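Local coordinates for beta-ketothiolase BktB (Ralstonia eutropha, PDB 4NZS), which catalyses the condensation of acetyl-CoA with propionyl-CoA or a second acetyl-CoA, making the beta-ketoacyl-CoA precursors of a bacterial polyester, at residues 91-96 with 384-389; 98-103 with 390-395. All blocks are in the same frame, centred on the assembly; numbering follows the deposited sequence.

Contact 1. Residues 91-96 with 384-389; sequences VNRLCG and MCIGGG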
loop_
_atom_site.group_PDB
_atom_site.type_symbol
_atom_site.label_atom_id
_atom_site.label_comp_id
_atom_site.label_asym_id
_atom_site.label_seq_id
_atom_site.Cartn_x
_atom_site.Cartn_y
_atom_site.Cartn_z
ATOM N N VAL A 91 -11.560 23.196 9.611
ATOM C CA VAL A 91 -10.519 23.926 10.297
ATOM C C VAL A 91 -9.710 23.002 11.186
ATOM O O VAL A 91 -10.176 21.959 11.594
ATOM C CB VAL A 91 -11.200 24.998 11.131
ATOM C CG1 VAL A 91 -10.344 25.457 12.286
ATOM C CG2 VAL A 91 -11.556 26.172 10.235
ATOM N N ASN A 92 -8.443 23.322 11.387
ATOM C CA ASN A 92 -7.616 22.489 12.233
ATOM C C ASN A 92 -6.736 23.232 13.220
ATOM O O ASN A 92 -5.819 23.910 12.833
ATOM C CB ASN A 92 -6.765 21.556 11.378
ATOM C CG ASN A 92 -5.796 20.739 12.199
ATOM O OD1 ASN A 92 -5.954 20.612 13.396
ATOM N ND2 ASN A 92 -4.790 20.193 11.558
ATOM N N ARG A 93 -6.985 23.029 14.499
ATOM C CA ARG A 93 -6.094 23.490 15.545
ATOM C C ARG A 93 -5.803 22.360 16.501
ATOM O O ARG A 93 -5.830 22.542 17.699
ATOM C CB ARG A 93 -6.625 24.707 16.289
ATOM C CG ARG A 93 -5.513 25.553 16.886
ATOM C CD ARG A 93 -6.004 26.584 17.883
ATOM N NE ARG A 93 -6.637 27.706 17.215
ATOM C CZ ARG A 93 -5.997 28.793 16.821
ATOM N NH1 ARG A 93 -4.708 28.916 17.040
ATOM N NH2 ARG A 93 -6.653 29.758 16.211
ATOM N N LEU A 94 -5.564 21.183 15.947
ATOM C CA LEU A 94 -5.221 20.014 16.731
ATOM C C LEU A 94 -6.331 19.718 17.729
ATOM O O LEU A 94 -7.484 19.640 17.350
ATOM C CB LEU A 94 -3.855 20.186 17.401
ATOM C CG LEU A 94 -2.641 19.906 16.549
ATOM C CD1 LEU A 94 -2.591 18.448 16.159
ATOM C CD2 LEU A 94 -2.632 20.805 15.334
ATOM N N CYS A 95 -5.972 19.582 18.995
ATOM C CA CYS A 95 -6.871 19.202 20.054
ATOM C C CYS A 95 -7.978 20.218 20.203
ATOM O O CYS A 95 -9.069 19.891 20.624
ATOM C CB CYS A 95 -6.088 19.059 21.344
ATOM S SG CYS A 95 -4.578 18.125 21.122
ATOM N N GLY A 96 -7.668 21.459 19.866
ATOM C CA GLY A 96 -8.571 22.567 20.054
ATOM C C GLY A 96 -9.502 22.864 18.903
ATOM O O GLY A 96 -10.224 23.837 18.924
ATOM N N MET A 384 -9.105 23.786 26.401
ATOM C CA MET A 384 -8.239 22.614 26.315
ATOM C C MET A 384 -6.871 23.022 25.794
ATOM O O MET A 384 -6.725 24.122 25.196
ATOM C CB MET A 384 -8.826 21.526 25.391
ATOM C CG MET A 384 -8.976 21.944 23.928
ATOM S SD MET A 384 -10.714 22.224 23.611
ATOM C CE MET A 384 -10.793 22.751 21.942
ATOM N N CYS A 385 -5.892 22.128 26.018
ATOM C CA CYS A 385 -4.535 22.294 25.504
ATOM C C CYS A 385 -4.532 21.764 24.114
ATOM O O CYS A 385 -5.301 20.852 23.813
ATOM C CB CYS A 385 -3.536 21.490 26.316
ATOM S SG CYS A 385 -4.075 19.789 26.494
ATOM N N ILE A 386 -3.699 22.362 23.271
ATOM C CA ILE A 386 -3.595 22.013 21.864
ATOM C C ILE A 386 -2.195 21.548 21.547
ATOM O O ILE A 386 -1.227 22.230 21.838
ATOM C CB ILE A 386 -3.882 23.226 20.969
ATOM C CG1 ILE A 386 -5.191 23.883 21.364
ATOM C CG2 ILE A 386 -3.932 22.821 19.509
ATOM C CD1 ILE A 386 -5.463 25.160 20.613
ATOM N N GLY A 387 -2.085 20.415 20.886
ATOM C CA GLY A 387 -0.785 19.854 20.624
ATOM C C GLY A 387 0.022 20.829 19.798
ATOM O O GLY A 387 -0.523 21.605 19.031
ATOM N N GLY A 388 1.330 20.819 19.996
ATOM C CA GLY A 388 2.189 21.756 19.317
ATOM C C GLY A 388 2.384 23.056 20.051
ATOM O O GLY A 388 2.977 23.980 19.517
ATOM N N GLY A 389 1.917 23.114 21.289
ATOM C CA GLY A 389 2.024 24.324 22.082
ATOM C C GLY A 389 0.946 25.378 21.943
ATOM O O GLY A 389 1.245 26.536 21.754
#
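Leu94, whose side chain packs on Ile386, has its backbone N fixed by the shortest sound polar bond here, donated to Asn92 OD1 over 2.6 Å in a nearly straight line (165°). With the carboxamide reaching two residues ahead, this is an Asx turn, and it shapes the chain where strand 88-92 ends. Leu94 CB then presses on the Ile386 CG2 branch at 3.4 Å, tighter than ordinary carbon contact, while the other branch, CG1-CD1, turns towards Gly96 and Arg93: CG1 stands 3.8 Å from Gly96 N, an approach eased by the lack of a side chain on Gly96, and CD1 lies 3.7 Å from Arg93 CG. The guanidinium beyond passes obliquely by that methyl and is held by Gln390 through NH1 and Gln100 through NH2.

The turn presents Cys95, by similarity the cysteine that carries the acyl-thioester intermediate in this thiolase, just ahead of helix 97-110, which is buried in the thiolase fold. Its SG sits beside its own backbone N, anti to the carbonyl carbon (chi1 -46°), and there it accepts a weak, bent bond from Gly387 N at 3.4 Å. In related thiolases the backbone N atoms of this cysteine and this glycine form an oxyanion hole for the thioester carbonyl, a role consistent with their closeness here. Cys95 CB also rests against the carbonyl O of Cys385 at 3.2 Å. The side chain of Cys385, predicted to be a proton acceptor, leaves its strand away from the nucleophile's segment, yet its SG is only 5.6 Å from Cys95 SG; His355, a second predicted proton acceptor, lies beside Cys95. Met384 bends back at chi2 and lays CG and SD alongside the peptide joining Cys95 to Gly96.

Contact 2. Residues 98-103 with 390-395; sequences GLQAIV and QGIAAI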
loop_
_atom_site.group_PDB
_atom_site.type_symbol
_atom_site.label_atom_id
_atom_site.label_comp_id
_atom_site.label_asym_id
_atom_site.label_seq_id
_atom_site.Cartn_x
_atom_site.Cartn_y
_atom_site.Cartn_z
ATOM N N GLY A 98 -12.275 21.630 17.670
ATOM C CA GLY A 98 -13.705 21.685 17.866
ATOM C C GLY A 98 -14.244 22.971 18.450
ATOM O O GLY A 98 -15.251 23.466 18.002
ATOM N N LEU A 99 -13.562 23.510 19.442
ATOM C CA LEU A 99 -13.930 24.793 19.996
ATOM C C LEU A 99 -13.640 25.863 18.971
ATOM O O LEU A 99 -14.422 26.756 18.678
ATOM C CB LEU A 99 -13.089 25.056 21.232
ATOM C CG LEU A 99 -13.451 26.163 22.197
ATOM C CD1 LEU A 99 -14.959 26.343 22.280
ATOM C CD2 LEU A 99 -12.891 25.777 23.546
ATOM N N GLN A 100 -12.461 25.765 18.430
ATOM C CA GLN A 100 -12.044 26.716 17.469
ATOM C C GLN A 100 -13.074 26.860 16.352
ATOM O O GLN A 100 -13.268 27.946 15.772
ATOM C CB GLN A 100 -10.711 26.235 16.934
ATOM C CG GLN A 100 -10.223 27.004 15.747
ATOM C CD GLN A 100 -10.114 28.434 16.097
ATOM O OE1 GLN A 100 -9.155 28.833 16.744
ATOM N NE2 GLN A 100 -11.104 29.222 15.678
ATOM N N ALA A 101 -13.697 25.742 16.007
ATOM C CA ALA A 101 -14.763 25.780 14.996
ATOM C C ALA A 101 -15.932 26.519 15.569
ATOM O O ALA A 101 -16.527 27.346 14.916
ATOM C CB ALA A 101 -15.173 24.388 14.552
ATOM N N ILE A 102 -16.265 26.222 16.805
ATOM C CA ILE A 102 -17.244 27.044 17.466
ATOM C C ILE A 102 -16.869 28.530 17.329
ATOM O O ILE A 102 -17.645 29.314 16.765
ATOM C CB ILE A 102 -17.412 26.605 18.923
ATOM C CG1 ILE A 102 -18.653 25.727 19.034
ATOM C CG2 ILE A 102 -17.570 27.789 19.847
ATOM C CD1 ILE A 102 -18.535 24.468 18.248
ATOM N N VAL A 103 -15.676 28.897 17.799
ATOM C CA VAL A 103 -15.219 30.272 17.710
ATOM C C VAL A 103 -15.271 30.867 16.298
ATOM O O VAL A 103 -15.695 32.000 16.128
ATOM C CB VAL A 103 -13.773 30.414 18.144
ATOM C CG1 VAL A 103 -13.242 31.749 17.691
ATOM C CG2 VAL A 103 -13.622 30.222 19.644
ATOM N N GLN A 390 -0.311 24.978 22.003
ATOM C CA GLN A 390 -1.396 25.943 21.967
ATOM C C GLN A 390 -2.446 25.673 23.041
ATOM O O GLN A 390 -2.475 24.614 23.632
ATOM C CB GLN A 390 -2.023 26.025 20.574
ATOM C CG GLN A 390 -1.141 26.677 19.526
ATOM C CD GLN A 390 -1.919 27.164 18.322
ATOM O OE1 GLN A 390 -2.600 28.167 18.384
ATOM N NE2 GLN A 390 -1.814 26.451 17.221
ATOM N N GLY A 391 -3.265 26.676 23.320
ATOM C CA GLY A 391 -4.375 26.575 24.267
ATOM C C GLY A 391 -5.554 27.317 23.651
ATOM O O GLY A 391 -5.349 28.228 22.843
ATOM N N ILE A 392 -6.793 26.912 23.968
ATOM C CA ILE A 392 -7.983 27.699 23.553
ATOM C C ILE A 392 -8.956 27.756 24.681
ATOM O O ILE A 392 -8.913 26.883 25.560
ATOM C CB ILE A 392 -8.685 27.161 22.261
ATOM C CG1 ILE A 392 -9.491 28.294 21.552
ATOM C CG2 ILE A 392 -9.552 25.935 22.573
ATOM C CD1 ILE A 392 -9.828 28.051 20.082
ATOM N N ALA A 393 -9.824 28.786 24.667
ATOM C CA ALA A 393 -10.847 28.967 25.708
ATOM C C ALA A 393 -11.976 29.870 25.296
ATOM O O ALA A 393 -11.783 30.891 24.648
ATOM C CB ALA A 393 -10.229 29.542 26.950
ATOM N N ALA A 394 -13.166 29.516 25.741
ATOM C CA ALA A 394 -14.287 30.410 25.651
ATOM C C ALA A 394 -15.058 30.345 26.946
ATOM O O ALA A 394 -14.892 29.398 27.747
ATOM C CB ALA A 394 -15.170 30.004 24.495
ATOM N N ILE A 395 -15.882 31.367 27.175
ATOM C CA ILE A 395 -16.844 31.305 28.278
ATOM C C ILE A 395 -18.216 31.771 27.815
ATOM O O ILE A 395 -18.323 32.669 26.973
ATOM C CB ILE A 395 -16.385 32.076 29.539
ATOM C CG1 ILE A 395 -15.933 33.488 29.198
ATOM C CG2 ILE A 395 -15.213 31.386 30.216
ATOM C CD1 ILE A 395 -16.421 34.485 30.207
#
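Leu99 and Ile392 make the main apolar pairing between helix 97-110 and strand 390-398, their side chains meeting at a slant. Leu99 CD2 is pressed to 3.5 Å from Ile392 CG2, closer than carbons usually sit, and Leu99 CB and CG back the same methyl from slightly farther off. The other Leu99 branch, CD1, reaches along the strand to Ala394 CB at 4.3 Å. One helical turn on, Val103 CG2 adds a looser touch to Ile392 CD1 at 4.4 Å. Ile392 can serve all of these because its CG1 lies anti to the backbone N (chi1 -156°), sending CD1 up to the helix while CG2 is left for Leu99. The short axes approach to 8.7 Å at 50°, a helix laid diagonally across a sheet of the layered thiolase fold. Leu99 thus lies over both Ile392 and Ala394, two residues apart on the same face of the strand.

The mixed contact belongs to Gln100, whose side chain stands about at right angles to that of Ile392. Its CB is 3.7 Å from Ile392 CD1, and a bend at chi2 folds the amide back so that OE1 also lies by this methyl, at 3.5 Å. That oxygen has polar partners beyond the two segments: Arg93 and His287 NE2 both hydrogen-bond to it.

No hydrogen bond joins the two segments. Their union therefore rests on the fit of branched side chains and on dispersion, while the buried amide of Gln100, at the edge of the apolar patch, is kept in place by donors from neighbouring parts of the chain.

The two contacts lie side by side, centres about 9 Å apart, and their segments alternate along the chain: 91-96, 98-103, 384-389, 390-395. Strand 88-92 leads through the Cys95 turn into helix 97-110, and strand 379-386 turns back through glycines into its antiparallel neighbour 390-398, so each contact joins one half of the first unit to one half of the second. They also touch directly, Ile386 CD1 packing 3.7 Å from the carbonyl C of Gly391. Some 280 residues separate the units, which fall in the N- and C-terminal thiolase families; their junction brings together the two cysteines assigned, by similarity and by prediction, to the active site, with contact 2 packed behind contact 1.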